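Local coordinates for SNF1-like protein kinase ssp2 (Schizosaccharomyces pombe, PDB 2QRD) that probably phosphorylates protein serine and threonine residues as the catalytic subunit of an AMPK-like kinase, this C-terminal part serving in assembly with its partner subunits, at residues A[14-26]-A[82-94]. Sequence-based numbering, arbitrary orientation.
Sequences HFGVRCRGDAPEI and LYEVMPGCFMLDV
F90 sets CG anti to its carbonyl carbon, beside the backbone N (chi1 -58°). I26 places CG1 likewise (chi1 -66°), and its extended chi2 carries CD1 obliquely onto the F90 ring, 3.3 Å from F90 CD1. A23 CB also meets the ring obliquely, 3.9 Å from F90 CZ. At the ring edge, in its plane, lies G21 O. L82 fills in next to the ring: its CD1 meets I26 CG2 at 3.6 Å and also packs on C19 SG, while CD2 touches A23 CB. Replacing F90 by an alanine is likely to open a gap by the start of helix 23-37 and leave I26 CD1 and A23 CB without their aromatic partner. Strand 17-20 runs antiparallel to strand 89-94 at the edge of the chain's sheet. V17 with L92 and C19 with F90 are the hydrogen-bonded pairs; the bond from L92 N to V17 O is the straightest, 2.8 Å at 174°. G21 N adds a bond to G88 O. Beyond G16, M91 CE lies 3.4 Å from F15 O. H14 and F15 then pair with a strand of the SPCC1919.03c chain. Backbone bonds thus fix the strand register, an apolar cluster seats the helix against the sheet, and G21 O meets the ring's C-H edge, not its pi cloud.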
ATOM      1  N   HIS A  14     -17.723  -6.947   1.359  1.00 46.64           N
ATOM      2  CA  HIS A  14     -19.133  -6.722   1.082  1.00 46.98           C
ATOM      3  C   HIS A  14     -19.356  -5.224   1.228  1.00 47.35           C
ATOM      4  O   HIS A  14     -18.627  -4.561   1.976  1.00 47.15           O
ATOM      5  CB  HIS A  14     -20.037  -7.529   2.029  1.00 46.42           C
ATOM      6  CG  HIS A  14     -19.875  -7.162   3.472  1.00 45.88           C
ATOM      7  ND1 HIS A  14     -20.637  -6.181   4.088  1.00 45.55           N
ATOM      8  CD2 HIS A  14     -19.012  -7.611   4.409  1.00 43.94           C
ATOM      9  CE1 HIS A  14     -20.279  -6.075   5.354  1.00 42.29           C
ATOM     10  NE2 HIS A  14     -19.283  -6.919   5.572  1.00 46.83           N
ATOM     11  N   PHE A  15     -20.303  -4.692   0.450  1.00 47.76           N
ATOM     12  CA  PHE A  15     -20.667  -3.298   0.527  1.00 47.53           C
ATOM     13  C   PHE A  15     -21.391  -3.089   1.850  1.00 48.42           C
ATOM     14  O   PHE A  15     -22.084  -3.992   2.333  1.00 48.38           O
ATOM     15  CB  PHE A  15     -21.548  -2.885  -0.656  1.00 47.25           C
ATOM     16  CG  PHE A  15     -20.770  -2.541  -1.902  1.00 47.68           C
ATOM     17  CD1 PHE A  15     -20.845  -3.354  -3.038  1.00 48.46           C
ATOM     18  CD2 PHE A  15     -19.953  -1.412  -1.943  1.00 48.80           C
ATOM     19  CE1 PHE A  15     -20.122  -3.040  -4.198  1.00 47.47           C
ATOM     20  CE2 PHE A  15     -19.222  -1.087  -3.091  1.00 48.21           C
ATOM     21  CZ  PHE A  15     -19.304  -1.906  -4.215  1.00 48.41           C
ATOM     22  N   GLY A  16     -21.159  -1.915   2.444  1.00 49.07           N
ATOM     23  CA  GLY A  16     -21.870  -1.446   3.610  1.00 49.87           C
ATOM     24  C   GLY A  16     -21.499  -2.132   4.904  1.00 50.41           C
ATOM     25  O   GLY A  16     -20.435  -2.732   5.011  1.00 50.44           O
ATOM     26  N   VAL A  17     -22.395  -1.992   5.882  1.00 50.76           N
ATOM     27  CA  VAL A  17     -22.359  -2.721   7.130  1.00 51.21           C
ATOM     28  C   VAL A  17     -23.650  -3.584   7.325  1.00 51.60           C
ATOM     29  O   VAL A  17     -24.756  -3.182   6.974  1.00 51.23           O
ATOM     30  CB  VAL A  17     -21.865  -1.790   8.380  1.00 51.98           C
ATOM     31  CG1 VAL A  17     -21.868  -0.303   8.060  1.00 50.82           C
ATOM     32  CG2 VAL A  17     -22.493  -2.134   9.730  1.00 48.00           C
ATOM     33  N   ARG A  18     -23.456  -4.800   7.817  1.00 51.84           N
ATOM     34  CA  ARG A  18     -24.547  -5.743   8.046  1.00 52.58           C
ATOM     35  C   ARG A  18     -25.322  -5.363   9.298  1.00 52.40           C
ATOM     36  O   ARG A  18     -24.734  -4.928  10.304  1.00 51.98           O
ATOM     37  CB  ARG A  18     -24.028  -7.176   8.233  1.00 52.84           C
ATOM     38  CG  ARG A  18     -23.173  -7.755   7.132  1.00 54.76           C
ATOM     39  CD  ARG A  18     -23.269  -9.247   7.217  1.00 59.74           C
ATOM     40  NE  ARG A  18     -22.071  -9.961   6.764  1.00 65.79           N
ATOM     41  CZ  ARG A  18     -21.802 -10.292   5.496  1.00 67.31           C
ATOM     42  NH1 ARG A  18     -22.626  -9.933   4.504  1.00 68.06           N
ATOM     43  NH2 ARG A  18     -20.693 -10.971   5.216  1.00 65.03           N
ATOM     44  N   CYS A  19     -26.637  -5.525   9.221  1.00 52.08           N
ATOM     45  CA  CYS A  19     -27.496  -5.330  10.373  1.00 53.11           C
ATOM     46  C   CYS A  19     -28.578  -6.376  10.373  1.00 53.08           C
ATOM     47  O   CYS A  19     -28.799  -7.048   9.373  1.00 53.84           O
ATOM     48  CB  CYS A  19     -28.080  -3.895  10.503  1.00 52.44           C
ATOM     49  SG  CYS A  19     -27.837  -2.740   9.172  1.00 54.31           S
ATOM     50  N   ARG A  20     -29.217  -6.528  11.518  1.00 53.76           N
ATOM     51  CA  ARG A  20     -30.256  -7.529  11.716  1.00 54.71           C
ATOM     52  C   ARG A  20     -31.297  -6.967  12.645  1.00 54.43           C
ATOM     53  O   ARG A  20     -31.060  -5.964  13.319  1.00 54.48           O
ATOM     54  CB  ARG A  20     -29.679  -8.820  12.308  1.00 54.90           C
ATOM     55  CG  ARG A  20     -29.105  -9.783  11.266  1.00 57.89           C
ATOM     56  CD  ARG A  20     -29.142 -11.218  11.749  1.00 62.54           C
ATOM     57  NE  ARG A  20     -27.869 -11.670  12.323  1.00 66.66           N
ATOM     58  CZ  ARG A  20     -27.766 -12.516  13.354  1.00 68.29           C
ATOM     59  NH1 ARG A  20     -26.565 -12.884  13.794  1.00 69.62           N
ATOM     60  NH2 ARG A  20     -28.858 -12.986  13.960  1.00 66.98           N
ATOM     61  N   GLY A  21     -32.451  -7.614  12.672  1.00 54.59           N
ATOM     62  CA  GLY A  21     -33.512  -7.254  13.602  1.00 54.80           C
ATOM     63  C   GLY A  21     -34.570  -6.428  12.913  1.00 55.04           C
ATOM     64  O   GLY A  21     -34.999  -6.747  11.805  1.00 54.91           O
ATOM     65  N   ASP A  22     -34.960  -5.342  13.573  1.00 55.41           N
ATOM     66  CA  ASP A  22     -36.035  -4.480  13.109  1.00 55.72           C
ATOM     67  C   ASP A  22     -35.461  -3.270  12.403  1.00 55.13           C
ATOM     68  O   ASP A  22     -34.535  -2.645  12.914  1.00 55.45           O
ATOM     69  CB  ASP A  22     -36.856  -4.013  14.301  1.00 56.02           C
ATOM     70  CG  ASP A  22     -38.308  -4.357  14.166  1.00 58.70           C
ATOM     71  OD1 ASP A  22     -38.653  -5.553  14.353  1.00 60.20           O
ATOM     72  OD2 ASP A  22     -39.104  -3.430  13.883  1.00 62.24           O
ATOM     73  N   ALA A  23     -36.023  -2.928  11.246  1.00 54.51           N
ATOM     74  CA  ALA A  23     -35.523  -1.807  10.439  1.00 53.74           C
ATOM     75  C   ALA A  23     -35.706  -0.434  11.108  1.00 53.05           C
ATOM     76  O   ALA A  23     -34.794   0.392  11.038  1.00 52.59           O
ATOM     77  CB  ALA A  23     -36.128  -1.832   9.037  1.00 54.07           C
ATOM     78  N   PRO A  24     -36.868  -0.186  11.774  1.00 52.39           N
ATOM     79  CA  PRO A  24     -36.964   1.016  12.602  1.00 51.96           C
ATOM     80  C   PRO A  24     -36.024   1.012  13.831  1.00 51.90           C
ATOM     81  O   PRO A  24     -35.561   2.082  14.237  1.00 51.87           O
ATOM     82  CB  PRO A  24     -38.432   1.031  13.028  1.00 51.81           C
ATOM     83  CG  PRO A  24     -39.120   0.145  12.058  1.00 51.49           C
ATOM     84  CD  PRO A  24     -38.141  -0.924  11.797  1.00 52.37           C
ATOM     85  N   GLU A  25     -35.728  -0.158  14.403  1.00 51.35           N
ATOM     86  CA  GLU A  25     -34.728  -0.222  15.479  1.00 51.99           C
ATOM     87  C   GLU A  25     -33.299   0.062  14.983  1.00 51.80           C
ATOM     88  O   GLU A  25     -32.497   0.697  15.685  1.00 51.49           O
ATOM     89  CB  GLU A  25     -34.801  -1.546  16.256  1.00 51.58           C
ATOM     90  CG  GLU A  25     -36.011  -1.642  17.194  1.00 52.36           C
ATOM     91  CD  GLU A  25     -36.221  -3.058  17.764  1.00 53.75           C
ATOM     92  OE1 GLU A  25     -35.241  -3.861  17.744  1.00 56.82           O
ATOM     93  OE2 GLU A  25     -37.358  -3.365  18.229  1.00 51.65           O
ATOM     94  N   ILE A  26     -33.001  -0.428  13.778  1.00 51.67           N
ATOM     95  CA  ILE A  26     -31.745  -0.174  13.104  1.00 51.53           C
ATOM     96  C   ILE A  26     -31.644   1.307  12.729  1.00 51.51           C
ATOM     97  O   ILE A  26     -30.604   1.928  12.934  1.00 51.57           O
ATOM     98  CB  ILE A  26     -31.583  -1.064  11.833  1.00 51.84           C
ATOM     99  CG1 ILE A  26     -31.470  -2.548  12.204  1.00 52.20           C
ATOM    100  CG2 ILE A  26     -30.350  -0.655  11.034  1.00 51.57           C
ATOM    101  CD1 ILE A  26     -31.725  -3.481  11.023  1.00 51.50           C
ATOM    102  N   LEU A  82     -30.577   2.236   4.013  1.00 49.30           N
ATOM    103  CA  LEU A  82     -30.907   0.908   4.489  1.00 49.11           C
ATOM    104  C   LEU A  82     -31.631   0.107   3.387  1.00 48.81           C
ATOM    105  O   LEU A  82     -32.526   0.618   2.697  1.00 48.31           O
ATOM    106  CB  LEU A  82     -31.720   0.949   5.811  1.00 48.96           C
ATOM    107  CG  LEU A  82     -31.714  -0.323   6.703  1.00 50.39           C
ATOM    108  CD1 LEU A  82     -30.366  -0.531   7.418  1.00 49.85           C
ATOM    109  CD2 LEU A  82     -32.837  -0.368   7.725  1.00 48.66           C
ATOM    110  N   TYR A  83     -31.183  -1.137   3.218  1.00 48.52           N
ATOM    111  CA  TYR A  83     -31.773  -2.105   2.314  1.00 48.14           C
ATOM    112  C   TYR A  83     -32.090  -3.413   3.035  1.00 48.47           C
ATOM    113  O   TYR A  83     -31.265  -3.910   3.833  1.00 48.48           O
ATOM    114  CB  TYR A  83     -30.813  -2.455   1.195  1.00 47.42           C
ATOM    115  CG  TYR A  83     -30.507  -1.363   0.213  1.00 46.89           C
ATOM    116  CD1 TYR A  83     -31.473  -0.909  -0.697  1.00 44.98           C
ATOM    117  CD2 TYR A  83     -29.226  -0.811   0.157  1.00 46.40           C
ATOM    118  CE1 TYR A  83     -31.179   0.085  -1.612  1.00 44.20           C
ATOM    119  CE2 TYR A  83     -28.919   0.177  -0.761  1.00 45.77           C
ATOM    120  CZ  TYR A  83     -29.889   0.606  -1.641  1.00 46.98           C
ATOM    121  OH  TYR A  83     -29.550   1.586  -2.523  1.00 48.10           O
ATOM    122  N   GLU A  84     -33.245  -4.007   2.733  1.00 48.28           N
ATOM    123  CA  GLU A  84     -33.445  -5.383   3.170  1.00 48.42           C
ATOM    124  C   GLU A  84     -32.773  -6.371   2.213  1.00 48.81           C
ATOM    125  O   GLU A  84     -33.024  -6.364   0.986  1.00 48.41           O
ATOM    126  CB  GLU A  84     -34.908  -5.728   3.392  1.00 48.22           C
ATOM    127  CG  GLU A  84     -35.071  -6.958   4.268  1.00 49.63           C
ATOM    128  CD  GLU A  84     -36.470  -7.556   4.230  1.00 53.23           C
ATOM    129  OE1 GLU A  84     -37.348  -7.052   4.964  1.00 54.46           O
ATOM    130  OE2 GLU A  84     -36.685  -8.551   3.488  1.00 54.96           O
ATOM    131  N   VAL A  85     -31.911  -7.209   2.781  1.00 49.05           N
ATOM    132  CA  VAL A  85     -31.258  -8.257   2.019  1.00 50.35           C
ATOM    133  C   VAL A  85     -32.160  -9.467   1.938  1.00 51.56           C
ATOM    134  O   VAL A  85     -32.327 -10.037   0.872  1.00 52.22           O
ATOM    135  CB  VAL A  85     -29.883  -8.634   2.614  1.00 50.28           C
ATOM    136  CG1 VAL A  85     -29.301  -9.852   1.897  1.00 49.28           C
ATOM    137  CG2 VAL A  85     -28.937  -7.443   2.517  1.00 50.03           C
ATOM    138  N   MET A  86     -32.739  -9.842   3.082  1.00 53.00           N
ATOM    139  CA  MET A  86     -33.761 -10.887   3.193  1.00 54.12           C
ATOM    140  C   MET A  86     -34.466 -10.712   4.537  1.00 53.73           C
ATOM    141  O   MET A  86     -34.010  -9.924   5.361  1.00 54.01           O
ATOM    142  CB  MET A  86     -33.117 -12.265   3.121  1.00 54.40           C
ATOM    143  CG  MET A  86     -32.034 -12.506   4.155  1.00 54.66           C
ATOM    144  SD  MET A  86     -31.426 -14.192   4.027  1.00 57.20           S
ATOM    145  CE  MET A  86     -29.646 -13.879   4.175  1.00 54.84           C
ATOM    146  N   PRO A  87     -35.568 -11.451   4.786  1.00 53.86           N
ATOM    147  CA  PRO A  87     -36.246 -11.176   6.068  1.00 53.63           C
ATOM    148  C   PRO A  87     -35.267 -11.204   7.256  1.00 53.40           C
ATOM    149  O   PRO A  87     -34.560 -12.195   7.465  1.00 53.49           O
ATOM    150  CB  PRO A  87     -37.312 -12.284   6.166  1.00 53.61           C
ATOM    151  CG  PRO A  87     -36.982 -13.273   5.059  1.00 53.97           C
ATOM    152  CD  PRO A  87     -36.248 -12.507   4.008  1.00 53.54           C
ATOM    153  N   GLY A  88     -35.190 -10.090   7.981  1.00 53.10           N
ATOM    154  CA  GLY A  88     -34.333  -9.982   9.164  1.00 52.14           C
ATOM    155  C   GLY A  88     -32.927  -9.438   8.943  1.00 51.43           C
ATOM    156  O   GLY A  88     -32.234  -9.113   9.911  1.00 51.42           O
ATOM    157  N   CYS A  89     -32.493  -9.350   7.688  1.00 50.16           N
ATOM    158  CA  CYS A  89     -31.119  -8.963   7.393  1.00 49.42           C
ATOM    159  C   CYS A  89     -31.053  -7.767   6.458  1.00 48.89           C
ATOM    160  O   CYS A  89     -31.741  -7.728   5.420  1.00 47.95           O
ATOM    161  CB  CYS A  89     -30.341 -10.133   6.798  1.00 49.65           C
ATOM    162  SG  CYS A  89     -30.526 -11.607   7.776  1.00 51.79           S
ATOM    163  N   PHE A  90     -30.205  -6.807   6.834  1.00 47.98           N
ATOM    164  CA  PHE A  90     -30.162  -5.505   6.178  1.00 48.17           C
ATOM    165  C   PHE A  90     -28.724  -5.100   5.866  1.00 48.29           C
ATOM    166  O   PHE A  90     -27.779  -5.551   6.537  1.00 48.43           O
ATOM    167  CB  PHE A  90     -30.850  -4.436   7.046  1.00 47.53           C
ATOM    168  CG  PHE A  90     -32.275  -4.746   7.361  1.00 47.77           C
ATOM    169  CD1 PHE A  90     -32.617  -5.433   8.526  1.00 47.71           C
ATOM    170  CD2 PHE A  90     -33.296  -4.361   6.485  1.00 48.61           C
ATOM    171  CE1 PHE A  90     -33.957  -5.745   8.822  1.00 46.83           C
ATOM    172  CE2 PHE A  90     -34.626  -4.656   6.773  1.00 47.68           C
ATOM    173  CZ  PHE A  90     -34.951  -5.367   7.944  1.00 47.55           C
ATOM    174  N   MET A  91     -28.561  -4.286   4.828  1.00 47.88           N
ATOM    175  CA  MET A  91     -27.296  -3.587   4.616  1.00 48.27           C
ATOM    176  C   MET A  91     -27.504  -2.099   4.874  1.00 48.57           C
ATOM    177  O   MET A  91     -28.504  -1.491   4.433  1.00 48.65           O
ATOM    178  CB  MET A  91     -26.744  -3.811   3.193  1.00 48.28           C
ATOM    179  CG  MET A  91     -25.490  -3.007   2.867  1.00 46.83           C
ATOM    180  SD  MET A  91     -25.147  -2.715   1.123  1.00 48.11           S
ATOM    181  CE  MET A  91     -24.894  -4.380   0.485  1.00 43.98           C
ATOM    182  N   LEU A  92     -26.574  -1.513   5.609  1.00 48.93           N
ATOM    183  CA  LEU A  92     -26.488  -0.072   5.628  1.00 49.61           C
ATOM    184  C   LEU A  92     -25.456   0.343   4.571  1.00 49.77           C
ATOM    185  O   LEU A  92     -24.253   0.157   4.742  1.00 49.44           O
ATOM    186  CB  LEU A  92     -26.121   0.428   7.022  1.00 50.06           C
ATOM    187  CG  LEU A  92     -26.058   1.946   7.267  1.00 51.25           C
ATOM    188  CD1 LEU A  92     -27.465   2.592   7.086  1.00 49.98           C
ATOM    189  CD2 LEU A  92     -25.479   2.179   8.672  1.00 49.48           C
ATOM    190  N   ASP A  93     -25.948   0.856   3.452  1.00 50.30           N
ATOM    191  CA  ASP A  93     -25.097   1.365   2.394  1.00 51.14           C
ATOM    192  C   ASP A  93     -24.680   2.822   2.754  1.00 51.48           C
ATOM    193  O   ASP A  93     -25.479   3.603   3.281  1.00 51.26           O
ATOM    194  CB  ASP A  93     -25.805   1.225   1.030  1.00 51.58           C
ATOM    195  CG  ASP A  93     -24.996   1.821  -0.141  1.00 53.22           C
ATOM    196  OD1 ASP A  93     -23.916   1.259  -0.513  1.00 53.47           O
ATOM    197  OD2 ASP A  93     -25.457   2.853  -0.695  1.00 53.62           O
ATOM    198  N   VAL A  94     -23.406   3.154   2.516  1.00 51.61           N
ATOM    199  CA  VAL A  94     -22.813   4.415   2.971  1.00 50.59           C
ATOM    200  C   VAL A  94     -21.944   4.918   1.822  1.00 51.35           C
ATOM    201  O   VAL A  94     -20.991   4.225   1.394  1.00 51.57           O
ATOM    202  CB  VAL A  94     -21.910   4.244   4.246  1.00 50.68           C
ATOM    203  CG1 VAL A  94     -21.263   5.580   4.635  1.00 50.11           C
ATOM    204  CG2 VAL A  94     -22.687   3.648   5.441  1.00 48.71           C
TER